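Local atomic coordinates of glutathione S-transferase (Cupriavidus metallidurans, PDB entry 4MK3), a protein that binds glutathione sulfinic acid in a glutathione S-transferase fold and probably transfers glutathione to electrophilic substrates, as related transferases do. Residues L25-T30 against Y48-E53; Y33-R38 against D220-R225; L41-I46 against P97-I102; Q29-A34 against G69-L74. One frame throughout, in Å; residues are numbered along the deposited sequence.

Overall arrangement
From the N terminus, strand 24-27 leads into helix 32-44, and contact 1 closes the first loop by returning strand 49-52 to the side of strand 24-27, a parallel beta-alpha-beta unit. Contact 4 starts from the same turn and brings the loop before strand 73-75 to the start of the helix, shaping the glutathione site. Contact 2, the longest closure, ties the first half of the helix to the C-terminal tail and so joins the two domains. Contact 3 falls within its span and sets the end of the helix against the loop ahead of helix 106-134. Contact 1 crosses contacts 2 and 3, and contacts 3 and 4 cross each other. Contacts 2, 3 and 4 share helix 32-44.

Contact 1 (L25-T30 against Y48-E53); sequences LYASQT and YEMIEE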
# COMPACT_ATOMS: atom_id res chain seq x y z
N LEU A 25 13.87 10.59 -9.27
CA LEU A 25 12.54 10.38 -8.72
C LEU A 25 11.50 10.91 -9.69
O LEU A 25 11.45 12.12 -9.97
CB LEU A 25 12.36 11.08 -7.37
CG LEU A 25 11.02 10.79 -6.69
CD1 LEU A 25 10.97 9.41 -6.12
CD2 LEU A 25 10.74 11.85 -5.59
N TYR A 26 10.70 9.99 -10.20
CA TYR A 26 9.55 10.31 -11.01
C TYR A 26 8.40 10.59 -10.08
O TYR A 26 8.03 9.77 -9.25
CB TYR A 26 9.23 9.16 -11.99
CG TYR A 26 10.19 9.08 -13.12
CD1 TYR A 26 11.40 8.42 -12.97
CD2 TYR A 26 9.93 9.72 -14.33
CE1 TYR A 26 12.30 8.35 -14.00
CE2 TYR A 26 10.82 9.67 -15.36
CZ TYR A 26 12.01 9.00 -15.20
OH TYR A 26 12.86 8.97 -16.29
N ALA A 27 7.86 11.79 -10.20
CA ALA A 27 6.94 12.29 -9.20
C ALA A 27 6.18 13.46 -9.76
O ALA A 27 6.33 13.80 -10.90
CB ALA A 27 7.71 12.71 -7.97
N SER A 28 5.33 14.07 -8.94
CA SER A 28 4.72 15.33 -9.30
C SER A 28 4.79 16.19 -8.05
O SER A 28 5.02 15.68 -6.95
CB SER A 28 3.29 15.14 -9.76
OG SER A 28 2.47 14.82 -8.65
N GLN A 29 4.60 17.49 -8.23
CA GLN A 29 4.71 18.42 -7.12
C GLN A 29 3.45 18.41 -6.26
O GLN A 29 3.45 18.97 -5.16
CB GLN A 29 4.96 19.84 -7.64
CG GLN A 29 6.29 20.02 -8.40
CD GLN A 29 7.50 20.15 -7.49
OE1 GLN A 29 7.38 20.52 -6.32
NE2 GLN A 29 8.68 19.86 -8.03
N THR A 30 2.39 17.77 -6.74
CA THR A 30 1.13 17.69 -5.98
C THR A 30 0.94 16.34 -5.30
O THR A 30 0.27 16.28 -4.26
CB THR A 30 -0.10 17.96 -6.88
OG1 THR A 30 -0.06 17.10 -8.03
CG2 THR A 30 -0.11 19.38 -7.34
N TYR A 48 19.06 13.80 -5.30
CA TYR A 48 18.35 13.08 -6.35
C TYR A 48 17.85 14.06 -7.39
O TYR A 48 17.75 15.27 -7.12
CB TYR A 48 17.18 12.28 -5.78
CG TYR A 48 16.05 13.16 -5.26
CD1 TYR A 48 16.14 13.78 -4.03
CD2 TYR A 48 14.89 13.35 -6.00
CE1 TYR A 48 15.12 14.57 -3.57
CE2 TYR A 48 13.88 14.16 -5.55
CZ TYR A 48 14.00 14.77 -4.33
OH TYR A 48 12.98 15.57 -3.86
N GLU A 49 17.61 13.57 -8.60
CA GLU A 49 17.03 14.37 -9.67
C GLU A 49 15.53 14.21 -9.62
O GLU A 49 15.02 13.10 -9.59
CB GLU A 49 17.54 13.91 -11.03
CG GLU A 49 16.97 14.67 -12.21
CD GLU A 49 17.50 14.17 -13.53
OE1 GLU A 49 18.45 13.35 -13.54
OE2 GLU A 49 16.96 14.61 -14.57
N MET A 50 14.82 15.34 -9.59
CA MET A 50 13.37 15.35 -9.58
C MET A 50 12.88 15.41 -11.02
O MET A 50 13.29 16.29 -11.77
CB MET A 50 12.88 16.60 -8.82
CG MET A 50 11.37 16.82 -8.86
SD MET A 50 10.46 15.60 -7.90
CE MET A 50 8.78 16.24 -8.01
N ILE A 51 12.01 14.48 -11.40
CA ILE A 51 11.46 14.48 -12.76
C ILE A 51 9.94 14.51 -12.66
O ILE A 51 9.32 13.53 -12.23
CB ILE A 51 11.90 13.25 -13.58
CG1 ILE A 51 13.43 13.18 -13.64
CG2 ILE A 51 11.34 13.35 -15.00
CD1 ILE A 51 13.98 11.97 -14.36
N GLU A 52 9.32 15.64 -13.03
CA GLU A 52 7.87 15.75 -12.95
C GLU A 52 7.31 14.91 -14.07
O GLU A 52 7.74 15.05 -15.22
CB GLU A 52 7.39 17.20 -13.11
CG GLU A 52 7.64 18.10 -11.91
CD GLU A 52 9.01 18.74 -11.92
OE1 GLU A 52 9.46 19.20 -10.84
OE2 GLU A 52 9.63 18.80 -13.00
N GLU A 53 6.34 14.07 -13.75
CA GLU A 53 5.71 13.17 -14.71
C GLU A 53 4.21 13.22 -14.47
O GLU A 53 3.77 12.98 -13.34
CB GLU A 53 6.25 11.76 -14.46
CG GLU A 53 5.72 10.69 -15.39
CD GLU A 53 6.09 10.93 -16.85
OE1 GLU A 53 7.10 11.63 -17.15
OE2 GLU A 53 5.33 10.45 -17.72
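L25, Y26 and A27 pair in parallel with M50, I51 and E52, closing the beta-alpha-beta unit at the start of the thioredoxin-like domain. Four backbone hydrogen bonds alternate along the ladder: L25 N to E49 O, I51 N to L25 O (2.8 Å), A27 N to I51 O and E53 N to A27 O (2.9 Å). Apolar contacts flank it on both faces. On one, I51 lies alongside Y26, with CD1 4.1 Å from the ring centroid in a CH-pi contact over the face, while E53 CB sits near the ring edge. On the other, L25 CB meets Y48 CD2 at 3.7 Å, and M50, bent at its second torsion (chi2 70°), swings CE to 3.7 Å from A27 CB. The polar side-chain link is Q29 NE2 to E52 OE1 at 3.0 Å: the acceptor lies in the amide plane and offers its anti lone pair, and M50 CE packs against NE2 at 3.6 Å. E53 OE2 turns instead to T60 and T61, and S28 OG to S31 N. Strand 73-75 flanks strand 24-27 on its other edge, F65 meets the Y26 ring, and helix 32-44 packs on L25, A27 and Y48.

Contact 2 (Y33-R38 against D220-R225); sequences YARKVR and DTEPPR. With GSF (L-gamma-glutamyl-3-sulfino-L-alanylglycine), chain E.
The interface between the thioredoxin-like N-terminal domain and the helical C-terminal domain of this glutathione transferase fold is bridged here by R35 of helix 32-44, which reaches the C-terminal tail at T221. R35 runs out fully extended from CG to NE, its CG trans to the backbone N (chi1 -172°), and carries its guanidinium to the tail. R35 NE donates to T221 OG1 at 2.9 Å in a fairly straight bond (164°), with the hydroxyl oxygen close to the guanidinium plane. The same hydroxyl also bonds to S217 O, and R35 NH2 to F218 O, so the arginine is gripped together with the end of helix 216-219. Over one guanidinium face lie T221 O, E222 CA, 3.6 Å from R35 NH2, and P223 CD, 3.8 Å from R35 NH1. C184 and A187 of helix 177-192 also pack against R35.

R38 has two modelled conformers, so its contacts are less certain. In one of them T221 CG2 rests over the centre of the guanidinium face, 3.9 Å from R38 CZ, and a water in the guanidinium plane takes a bond from R38 NH2 (2.7 Å) and donates to D220 O (3.0 Å).

Towards the start of the helix, Y33 faces the bound ligand, while its OH bonds to D124 OD1. GSF CB1 stands 3.8 Å above the centre of the Y33 ring, and the sulfinate oxygen O2S lies in the ring plane at its edge, 3.1 Å from Y33 CD2.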
# COMPACT_ATOMS: atom_id res chain seq x y z
N TYR A 33 1.80 11.11 -1.98
CA TYR A 33 2.68 9.97 -1.80
C TYR A 33 4.10 10.34 -2.20
O TYR A 33 5.06 9.93 -1.55
CB TYR A 33 2.21 8.77 -2.63
CG TYR A 33 0.75 8.36 -2.46
CD1 TYR A 33 0.36 7.47 -1.48
CD2 TYR A 33 -0.19 8.81 -3.36
CE1 TYR A 33 -0.98 7.09 -1.39
CE2 TYR A 33 -1.49 8.44 -3.28
CZ TYR A 33 -1.89 7.59 -2.30
OH TYR A 33 -3.21 7.21 -2.25
N ALA A 34 4.23 11.07 -3.29
CA ALA A 34 5.55 11.53 -3.70
C ALA A 34 6.09 12.56 -2.70
O ALA A 34 7.29 12.59 -2.44
CB ALA A 34 5.51 12.12 -5.09
N ARG A 35 5.20 13.35 -2.10
CA ARG A 35 5.67 14.34 -1.12
C ARG A 35 6.28 13.64 0.08
O ARG A 35 7.30 14.07 0.61
CB ARG A 35 4.58 15.29 -0.67
CG ARG A 35 5.15 16.42 0.19
CD ARG A 35 4.10 17.26 0.84
NE ARG A 35 4.67 18.46 1.43
CZ ARG A 35 3.96 19.43 1.95
NH1 ARG A 35 2.63 19.31 2.03
NH2 ARG A 35 4.54 20.53 2.41
N LYS A 36 5.66 12.55 0.51
CA LYS A 36 6.22 11.75 1.60
C LYS A 36 7.66 11.33 1.30
O LYS A 36 8.56 11.47 2.14
CB LYS A 36 5.33 10.53 1.87
CG LYS A 36 5.87 9.58 2.94
CD LYS A 36 4.94 8.39 3.20
CE LYS A 36 4.79 7.55 1.95
NZ LYS A 36 4.06 6.28 2.19
N VAL A 37 7.89 10.83 0.09
CA VAL A 37 9.23 10.43 -0.31
C VAL A 37 10.19 11.61 -0.38
O VAL A 37 11.31 11.53 0.07
CB VAL A 37 9.18 9.70 -1.66
CG1 VAL A 37 10.59 9.55 -2.25
CG2 VAL A 37 8.47 8.36 -1.52
N ARG A 38 9.73 12.72 -0.94
CA ARG A 38 10.58 13.89 -1.03
C ARG A 38 10.94 14.43 0.35
O ARG A 38 12.07 14.86 0.57
CB ARG A 38 9.91 14.96 -1.87
CG ARG A 38 9.66 14.50 -3.29
CD ARG A 38 8.92 15.54 -4.04
NE ARG A 38 9.72 16.75 -4.16
CZ ARG A 38 9.20 17.95 -4.31
NH1 ARG A 38 7.89 18.09 -4.33
NH2 ARG A 38 10.00 19.01 -4.44
N ASP A 220 9.86 23.20 1.70
CA ASP A 220 10.40 23.08 0.36
C ASP A 220 9.54 22.23 -0.58
O ASP A 220 9.82 22.18 -1.76
CB ASP A 220 11.82 22.49 0.41
CG ASP A 220 12.85 23.47 0.93
OD1 ASP A 220 12.64 24.69 0.80
OD2 ASP A 220 13.90 23.00 1.43
N THR A 221 8.54 21.54 -0.06
CA THR A 221 7.73 20.60 -0.84
C THR A 221 6.23 20.92 -0.86
O THR A 221 5.42 20.04 -1.14
CB THR A 221 7.90 19.15 -0.34
OG1 THR A 221 7.49 19.07 1.03
CG2 THR A 221 9.35 18.68 -0.47
N GLU A 222 5.85 22.15 -0.56
CA GLU A 222 4.42 22.50 -0.58
C GLU A 222 3.83 22.34 -1.98
O GLU A 222 4.50 22.67 -2.99
CB GLU A 222 4.23 23.93 -0.08
CG GLU A 222 4.58 24.06 1.38
CD GLU A 222 4.58 25.48 1.89
OE1 GLU A 222 4.94 25.66 3.08
OE2 GLU A 222 4.22 26.41 1.14
N PRO A 223 2.58 21.84 -2.08
CA PRO A 223 1.99 21.67 -3.41
C PRO A 223 1.62 23.01 -4.02
O PRO A 223 1.12 23.87 -3.30
CB PRO A 223 0.74 20.84 -3.14
CG PRO A 223 0.38 21.15 -1.74
CD PRO A 223 1.67 21.37 -1.02
N PRO A 224 1.86 23.20 -5.32
CA PRO A 224 1.56 24.47 -5.98
C PRO A 224 0.06 24.63 -6.21
O PRO A 224 -0.60 23.65 -6.56
CB PRO A 224 2.30 24.36 -7.31
CG PRO A 224 2.46 22.89 -7.54
CD PRO A 224 2.59 22.27 -6.19
N ARG A 225 -0.44 25.86 -6.04
CA ARG A 225 -1.86 26.20 -6.15
C ARG A 225 -2.66 25.74 -4.94
O ARG A 225 -3.86 26.00 -4.83
CB ARG A 225 -2.49 25.65 -7.43
CG ARG A 225 -1.76 26.04 -8.70
CD ARG A 225 -2.73 26.08 -9.87
NE ARG A 225 -2.04 26.02 -11.15
CZ ARG A 225 -1.62 24.89 -11.72
NH1 ARG A 225 -1.81 23.73 -11.11
NH2 ARG A 225 -1.00 24.92 -12.89
CB1 GSF E . 0.07 4.98 -4.58
CG1 GSF E . 0.61 6.07 -5.50
CD1 GSF E . -0.47 6.68 -6.37
OE1 GSF E . -1.60 6.24 -6.46
C1 GSF E . 2.17 4.70 -3.30
O11 GSF E . 3.12 5.32 -3.84
O12 GSF E . 2.09 4.68 -2.04
N1 GSF E . 0.55 2.89 -3.41
CA1 GSF E . 1.15 4.00 -4.15
N2 GSF E . -0.10 7.82 -7.07
CA2 GSF E . -1.02 8.45 -7.96
CB2 GSF E . -0.66 9.89 -8.14
SG2 GSF E . -1.11 10.92 -6.79
O1S GSF E . -1.21 12.28 -7.33
O2S GSF E . -0.07 10.79 -5.72
C2 GSF E . -0.87 7.90 -9.36
O2 GSF E . 0.24 7.78 -9.87
N3 GSF E . -2.03 7.55 -10.04
CA3 GSF E . -1.93 7.08 -11.40
C3 GSF E . -2.84 5.87 -11.65
O31 GSF E . -3.02 5.50 -12.85
O32 GSF E . -3.40 5.25 -10.72
O HOH W 1 10.12 21.73 -4.66

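Contact 3 (L41-I46 against P97-I102); sequences LAEKKI and PVSRLI
K44 and E43, in the last turn of helix 32-44, meet V98, S99 and L101 of the loop that leads from the N-terminal domain of the transferase fold to helix 106-134. A Schellman motif ends the helix: K45 takes a positive phi, and two backbone bonds, I46 N to L41 O and K45 N to A42 O, reach back into the last turn.

The polar contacts centre on the K44 amine. Its chain folds back on itself, bent at the second and third torsions (chi2 -67°, chi3 -64°), which brings NZ to the loop carbonyls. K44 NZ bonds to V98 O at 2.7 Å, approaching 34° out of the carbonyl plane, and more weakly to S99 O at 3.3 Å. S96 O and the carboxylate of D93, a salt bridge, complete the grip, so the amine of this buried lysine has four acceptors, which probably stabilise its charge. D93 also takes the N-H groups of L101 and I102, holding the loop that K44 fastens.

Van der Waals contacts surround this lock. S99 CB presses on E43 O at 3.3 Å, and V98 CG1 touches the same carbonyl at 3.7 Å. K45 and V98 cross at about a right angle, with CD and CG1 in contact. E43 turns its carboxylate to R215 and S217 of the C-terminal domain, leaving its CB to meet the loop: S99 OG is 3.7 Å from E43 CB, and L101 CD1 is 4.1 Å from it.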
# COMPACT_ATOMS: atom_id res chain seq x y z
N LEU A 41 13.63 12.13 1.64
CA LEU A 41 14.91 12.42 1.01
C LEU A 41 15.54 13.71 1.51
O LEU A 41 16.74 13.79 1.72
CB LEU A 41 14.77 12.45 -0.51
CG LEU A 41 14.41 11.10 -1.12
CD1 LEU A 41 13.90 11.25 -2.53
CD2 LEU A 41 15.62 10.18 -1.11
N ALA A 42 14.72 14.72 1.75
CA ALA A 42 15.22 15.98 2.28
C ALA A 42 15.73 15.82 3.72
O ALA A 42 16.80 16.31 4.06
CB ALA A 42 14.14 17.03 2.23
N GLU A 43 14.96 15.13 4.55
CA GLU A 43 15.37 14.92 5.93
C GLU A 43 16.70 14.17 6.00
O GLU A 43 17.54 14.47 6.87
CB GLU A 43 14.30 14.14 6.71
CG GLU A 43 12.96 14.83 6.87
CD GLU A 43 12.91 15.93 7.91
OE1 GLU A 43 13.92 16.15 8.62
OE2 GLU A 43 11.85 16.58 8.03
N LYS A 44 16.89 13.22 5.08
CA LYS A 44 18.08 12.35 5.04
C LYS A 44 19.27 13.02 4.31
O LYS A 44 20.39 12.49 4.32
CB LYS A 44 17.76 11.05 4.32
CG LYS A 44 16.61 10.22 4.87
CD LYS A 44 16.90 9.66 6.20
CE LYS A 44 18.04 8.65 6.20
NZ LYS A 44 18.14 8.09 7.56
N LYS A 45 19.00 14.16 3.68
CA LYS A 45 20.01 14.88 2.90
C LYS A 45 20.57 14.02 1.76
O LYS A 45 21.78 14.02 1.48
CB LYS A 45 21.12 15.39 3.81
CG LYS A 45 20.60 16.29 4.92
CD LYS A 45 21.73 16.80 5.80
CE LYS A 45 21.20 17.62 6.96
NZ LYS A 45 20.46 18.84 6.49
N ILE A 46 19.66 13.30 1.10
CA ILE A 46 20.00 12.48 -0.05
C ILE A 46 19.71 13.25 -1.34
O ILE A 46 18.58 13.68 -1.56
CB ILE A 46 19.22 11.17 -0.02
CG1 ILE A 46 19.58 10.39 1.24
CG2 ILE A 46 19.52 10.33 -1.27
CD1 ILE A 46 18.60 9.28 1.55
N PRO A 97 23.02 7.85 7.50
CA PRO A 97 22.79 7.80 8.95
C PRO A 97 22.11 9.06 9.46
O PRO A 97 21.74 9.13 10.64
CB PRO A 97 24.21 7.70 9.51
CG PRO A 97 25.05 8.39 8.51
CD PRO A 97 24.44 8.08 7.18
N VAL A 98 21.93 10.04 8.58
CA VAL A 98 21.31 11.30 8.96
C VAL A 98 19.81 11.11 9.17
O VAL A 98 19.13 10.50 8.34
CB VAL A 98 21.53 12.39 7.88
CG1 VAL A 98 20.83 13.68 8.26
CG2 VAL A 98 23.03 12.63 7.67
N SER A 99 19.31 11.60 10.30
CA SER A 99 17.87 11.66 10.55
C SER A 99 17.18 10.32 10.30
O SER A 99 16.37 10.19 9.39
CB SER A 99 17.24 12.74 9.66
OG SER A 99 15.83 12.78 9.83
N ARG A 100 17.52 9.33 11.11
CA ARG A 100 16.83 8.04 11.06
C ARG A 100 15.32 8.21 11.30
O ARG A 100 14.93 8.74 12.34
CB ARG A 100 17.40 7.14 12.14
CG ARG A 100 18.07 5.91 11.61
CD ARG A 100 17.09 5.07 10.82
NE ARG A 100 17.66 3.77 10.52
CZ ARG A 100 17.54 2.69 11.30
NH1 ARG A 100 18.10 1.55 10.94
NH2 ARG A 100 16.85 2.77 12.43
N LEU A 101 14.50 7.74 10.37
CA LEU A 101 13.04 7.94 10.41
C LEU A 101 12.23 6.68 10.68
O LEU A 101 11.04 6.76 10.97
CB LEU A 101 12.57 8.55 9.10
CG LEU A 101 13.07 9.96 8.85
CD1 LEU A 101 12.65 10.43 7.44
CD2 LEU A 101 12.59 10.94 9.89
N ILE A 102 12.86 5.52 10.57
CA ILE A 102 12.19 4.27 10.90
C ILE A 102 13.00 3.60 12.00
O ILE A 102 14.19 3.30 11.81
CB ILE A 102 12.04 3.34 9.69
CG1 ILE A 102 11.35 4.06 8.52
CG2 ILE A 102 11.23 2.10 10.08
CD1 ILE A 102 11.29 3.26 7.24

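Contact 4 (Q29-A34 against G69-L74); sequences QTSPYA and GKVPCL. With GSF (L-gamma-glutamyl-3-sulfino-L-alanylglycine), chain E.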
# COMPACT_ATOMS: atom_id res chain seq x y z
N GLN A 29 4.60 17.49 -8.23
CA GLN A 29 4.71 18.42 -7.12
C GLN A 29 3.45 18.41 -6.26
O GLN A 29 3.45 18.97 -5.16
CB GLN A 29 4.96 19.84 -7.64
CG GLN A 29 6.29 20.02 -8.40
CD GLN A 29 7.50 20.15 -7.49
OE1 GLN A 29 7.38 20.52 -6.32
NE2 GLN A 29 8.68 19.86 -8.03
N THR A 30 2.39 17.77 -6.74
CA THR A 30 1.13 17.69 -5.98
C THR A 30 0.94 16.34 -5.30
O THR A 30 0.27 16.28 -4.26
CB THR A 30 -0.10 17.96 -6.88
OG1 THR A 30 -0.06 17.10 -8.03
CG2 THR A 30 -0.11 19.38 -7.34
N SER A 31 1.55 15.28 -5.82
CA SER A 31 1.33 13.92 -5.32
C SER A 31 1.70 13.84 -3.85
O SER A 31 2.85 14.10 -3.49
CB SER A 31 2.16 12.89 -6.10
OG SER A 31 2.20 11.63 -5.41
N PRO A 32 0.73 13.45 -2.99
CA PRO A 32 1.06 13.39 -1.56
C PRO A 32 1.93 12.20 -1.21
O PRO A 32 2.72 12.25 -0.26
CB PRO A 32 -0.31 13.33 -0.90
CG PRO A 32 -1.21 12.72 -1.91
CD PRO A 32 -0.70 13.21 -3.24
N TYR A 33 1.80 11.11 -1.98
CA TYR A 33 2.68 9.97 -1.80
C TYR A 33 4.10 10.34 -2.20
O TYR A 33 5.06 9.93 -1.55
CB TYR A 33 2.21 8.77 -2.63
CG TYR A 33 0.75 8.36 -2.46
CD1 TYR A 33 0.36 7.47 -1.48
CD2 TYR A 33 -0.19 8.81 -3.36
CE1 TYR A 33 -0.98 7.09 -1.39
CE2 TYR A 33 -1.49 8.44 -3.28
CZ TYR A 33 -1.89 7.59 -2.30
OH TYR A 33 -3.21 7.21 -2.25
N ALA A 34 4.23 11.07 -3.29
CA ALA A 34 5.55 11.53 -3.70
C ALA A 34 6.09 12.56 -2.70
O ALA A 34 7.29 12.59 -2.44
CB ALA A 34 5.51 12.12 -5.09
N GLY A 69 1.98 2.11 -13.27
CA GLY A 69 1.63 3.39 -13.85
C GLY A 69 1.48 4.51 -12.86
O GLY A 69 0.74 5.47 -13.13
N LYS A 70 2.17 4.41 -11.73
CA LYS A 70 2.02 5.37 -10.65
C LYS A 70 3.32 6.04 -10.25
O LYS A 70 4.41 5.48 -10.44
CB LYS A 70 1.40 4.69 -9.41
CG LYS A 70 -0.03 4.24 -9.62
CD LYS A 70 -0.52 3.43 -8.44
CE LYS A 70 -1.94 3.07 -8.61
NZ LYS A 70 -2.79 4.25 -8.28
N VAL A 71 3.20 7.26 -9.74
CA VAL A 71 4.29 7.92 -9.04
C VAL A 71 3.98 7.94 -7.55
O VAL A 71 2.80 7.95 -7.17
CB VAL A 71 4.54 9.36 -9.54
CG1 VAL A 71 5.10 9.32 -10.95
CG2 VAL A 71 3.27 10.20 -9.49
N PRO A 72 5.02 7.97 -6.71
CA PRO A 72 6.44 8.06 -7.03
C PRO A 72 7.05 6.76 -7.50
O PRO A 72 6.60 5.66 -7.15
CB PRO A 72 7.08 8.48 -5.71
CG PRO A 72 6.13 7.94 -4.64
CD PRO A 72 4.78 8.06 -5.24
N CYS A 73 8.11 6.91 -8.28
CA CYS A 73 8.94 5.79 -8.68
C CYS A 73 10.38 6.29 -8.68
O CYS A 73 10.70 7.31 -9.31
CB CYS A 73 8.52 5.27 -10.06
SG CYS A 73 9.49 3.84 -10.60
N LEU A 74 11.24 5.60 -7.94
CA LEU A 74 12.66 5.93 -7.88
C LEU A 74 13.44 5.03 -8.81
O LEU A 74 13.30 3.82 -8.77
CB LEU A 74 13.17 5.74 -6.44
CG LEU A 74 14.59 6.19 -6.16
CD1 LEU A 74 14.69 7.71 -6.10
CD2 LEU A 74 15.08 5.56 -4.85
CB1 GSF E . 0.07 4.98 -4.58
CG1 GSF E . 0.61 6.07 -5.50
CD1 GSF E . -0.47 6.68 -6.37
OE1 GSF E . -1.60 6.24 -6.46
C1 GSF E . 2.17 4.70 -3.30
O11 GSF E . 3.12 5.32 -3.84
O12 GSF E . 2.09 4.68 -2.04
N1 GSF E . 0.55 2.89 -3.41
CA1 GSF E . 1.15 4.00 -4.15
N2 GSF E . -0.10 7.82 -7.07
CA2 GSF E . -1.02 8.45 -7.96
CB2 GSF E . -0.66 9.89 -8.14
SG2 GSF E . -1.11 10.92 -6.79
O1S GSF E . -1.21 12.28 -7.33
O2S GSF E . -0.07 10.79 -5.72
C2 GSF E . -0.87 7.90 -9.36
O2 GSF E . 0.24 7.78 -9.87
N3 GSF E . -2.03 7.55 -10.04
CA3 GSF E . -1.93 7.08 -11.40
C3 GSF E . -2.84 5.87 -11.65
O31 GSF E . -3.02 5.50 -12.85
O32 GSF E . -3.40 5.25 -10.72
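A cis peptide bond precedes P72, the cis-proline that marks the thioredoxin-like fold of glutathione transferases, and it presents P72 to the first turn of helix 32-44. P72 CD lies 3.7 Å from Y33 CB and 3.6 Å from A34 N, while its CB meets A34 CB at 4.0 Å. Just before it, the V71 backbone pairs with the cysteinyl part of GSF like an antiparallel strand: V71 N donates to GSF O2 at 3.0 Å, and V71 O receives GSF N2 at 2.9 Å. K70, stretched out until its last torsion bends (chi4 -78°), brings NZ to two ligand oxygens, the glycine carboxylate O32 at 2.7 Å and the gamma-glutamyl OE1 at 2.9 Å. D84, S85 and, from the second subunit, R148 and K152 also hold the ligand. S31 stands at the helix N-cap with OG trans to its backbone N, turned towards both the helix start and the sulfinate. Its approach to GSF O2S is too short to be trusted in detail, but places the oxidised sulfur group beside the helix start. That same S31 OG caps the helix, accepting from A34 N at 3.0 Å.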